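Local coordinates for glycoside hydrolase family protein (Novosphingobium sp. PP1Y, PDB 6Q2F) that probably cleaves terminal alpha-L-rhamnose from rhamnosylated glycosides by hydrolysis, as an alpha-L-rhamnosidase, at residues A570-A573 with H574-D577. Residues are numbered along the deposited sequence; the frame is centred on the assembly and turned at random.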
ATOM      1  N   ALA A 570      -8.014  -3.578  16.521  1.00 17.73           N
ATOM      2  CA  ALA A 570      -8.673  -2.318  16.854  1.00 22.99           C
ATOM      3  C   ALA A 570      -9.412  -2.430  18.176  1.00 23.73           C
ATOM      4  O   ALA A 570      -9.388  -1.504  18.987  1.00 26.47           O
ATOM      5  CB  ALA A 570      -9.631  -1.893  15.728  1.00 22.13           C
ATOM      6  N   ASP A 571     -10.070  -3.567  18.417  1.00 21.23           N
ATOM      7  CA  ASP A 571     -10.779  -3.764  19.683  1.00 18.23           C
ATOM      8  C   ASP A 571      -9.828  -3.671  20.866  1.00 24.71           C
ATOM      9  O   ASP A 571     -10.092  -2.967  21.844  1.00 26.89           O
ATOM     10  CB  ASP A 571     -11.485  -5.122  19.689  1.00 26.35           C
ATOM     11  CG  ASP A 571     -12.662  -5.173  18.745  1.00 33.98           C
ATOM     12  OD1 ASP A 571     -13.007  -4.107  18.194  1.00 31.95           O
ATOM     13  OD2 ASP A 571     -13.229  -6.280  18.569  1.00 32.35           O
ATOM     14  N   VAL A 572      -8.717  -4.402  20.791  1.00 17.42           N
ATOM     15  CA  VAL A 572      -7.756  -4.419  21.892  1.00 20.44           C
ATOM     16  C   VAL A 572      -7.141  -3.041  22.084  1.00 25.09           C
ATOM     17  O   VAL A 572      -6.979  -2.574  23.211  1.00 27.66           O
ATOM     18  CB  VAL A 572      -6.679  -5.485  21.645  1.00 23.13           C
ATOM     19  CG1 VAL A 572      -5.602  -5.392  22.723  1.00 21.10           C
ATOM     20  CG2 VAL A 572      -7.333  -6.865  21.630  1.00 22.50           C
ATOM     21  N   ALA A 573      -6.792  -2.367  20.987  1.00 25.93           N
ATOM     22  CA  ALA A 573      -6.270  -1.008  21.101  1.00 23.79           C
ATOM     23  C   ALA A 573      -7.267  -0.109  21.806  1.00 26.33           C
ATOM     24  O   ALA A 573      -6.915   0.626  22.736  1.00 24.15           O
ATOM     25  CB  ALA A 573      -5.935  -0.453  19.717  1.00 16.37           C
ATOM     26  N   HIS A 574      -8.530  -0.188  21.392  1.00 20.78           N
ATOM     27  CA  HIS A 574      -9.558   0.666  21.972  1.00 24.05           C
ATOM     28  C   HIS A 574      -9.786   0.356  23.436  1.00 28.25           C
ATOM     29  O   HIS A 574      -9.974   1.272  24.245  1.00 32.71           O
ATOM     30  CB  HIS A 574     -10.842   0.534  21.157  1.00 21.30           C
ATOM     31  CG  HIS A 574     -10.680   1.042  19.759  1.00 23.83           C
ATOM     32  ND1 HIS A 574     -11.515   0.685  18.724  1.00 28.66           N
ATOM     33  CD2 HIS A 574      -9.733   1.854  19.222  1.00 18.01           C
ATOM     34  CE1 HIS A 574     -11.091   1.255  17.608  1.00 29.55           C
ATOM     35  NE2 HIS A 574     -10.021   1.982  17.886  1.00 25.85           N
ATOM     36  N   GLU A 575      -9.760  -0.925  23.799  1.00 23.79           N
ATOM     37  CA  GLU A 575      -9.887  -1.291  25.201  1.00 21.16           C
ATOM     38  C   GLU A 575      -8.774  -0.689  26.039  1.00 26.45           C
ATOM     39  O   GLU A 575      -8.961  -0.496  27.239  1.00 31.15           O
ATOM     40  CB  GLU A 575      -9.911  -2.820  25.348  1.00 27.98           C
ATOM     41  CG  GLU A 575     -11.217  -3.452  24.819  1.00 28.36           C
ATOM     42  CD  GLU A 575     -11.029  -4.897  24.382  1.00 35.73           C
ATOM     43  OE1 GLU A 575     -10.056  -5.535  24.848  1.00 36.55           O
ATOM     44  OE2 GLU A 575     -11.821  -5.372  23.551  1.00 36.91           O
ATOM     45  N   ASN A 576      -7.633  -0.370  25.425  1.00 26.79           N
ATOM     46  CA  ASN A 576      -6.498   0.240  26.104  1.00 27.99           C
ATOM     47  C   ASN A 576      -6.352   1.732  25.793  1.00 31.18           C
ATOM     48  O   ASN A 576      -5.276   2.299  26.008  1.00 26.91           O
ATOM     49  CB  ASN A 576      -5.214  -0.504  25.745  1.00 28.72           C
ATOM     50  CG  ASN A 576      -5.141  -1.885  26.404  1.00 31.77           C
ATOM     51  OD1 ASN A 576      -4.675  -2.016  27.527  1.00 34.36           O
ATOM     52  ND2 ASN A 576      -5.613  -2.922  25.688  1.00 24.47           N
ATOM     53  N   ASP A 577      -7.408   2.376  25.281  1.00 30.84           N
ATOM     54  CA  ASP A 577      -7.407   3.818  24.986  1.00 30.45           C
ATOM     55  C   ASP A 577      -6.386   4.198  23.921  1.00 30.91           C
ATOM     56  O   ASP A 577      -5.887   5.322  23.911  1.00 30.53           O
ATOM     57  CB  ASP A 577      -7.164   4.656  26.248  1.00 29.96           C
ATOM     58  CG  ASP A 577      -8.211   4.436  27.304  1.00 37.31           C
ATOM     59  OD1 ASP A 577      -9.402   4.402  26.958  1.00 37.59           O
ATOM     60  OD2 ASP A 577      -7.831   4.298  28.483  1.00 50.96           O
TER
HETATM   61  O   HOH W   1     -13.360  -1.204  18.892  1.00 32.18           O
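Asn576 folds its side chain back over the last helical turn, and its ND2 donates to Val572 O at 2.9 Å. The N-H points almost straight at the oxygen (169°), which lies nearly in the amide plane. Because CG sits beside the backbone N (chi1 -72°), the amide runs alongside Val572, with ND2 3.9 Å from CG1. As the first residue past helical torsions, Asn576 offers a short amide to a carbonyl whose backbone bond, from Asn576 N, is weak. A leucine here would probably remove the straight bond and leave the weak backbone one to hold the turn. Asp577, at positive phi, completes a Schellman motif: its N bonds to His574 O at 3.0 Å, and Leu578 N reaches back to Ala573 O.

Two residues earlier, the His574 ring lays a face over Ala570 O, which stands 2.9 Å above the plane while accepting the His574 backbone N-H. The small Ala570 leaves room for the ring, its CB 3.9 Å from CE1. A water in the ring plane lies 2.6 Å from His574 ND1 and donates to Asp571 OD1, while NE2 is hydrogen-bonded to Asp603 OD1.

Glu575, long enough to reach across, sends OE1 to a salt bridge with Arg473. Val572 packs against Leu476 and Ile480, so this end of helix 543-575 lies against helix 469-487, just before strand 579-582, parallel between 497-502 and 604-610 in the (beta/alpha)8-type barrel.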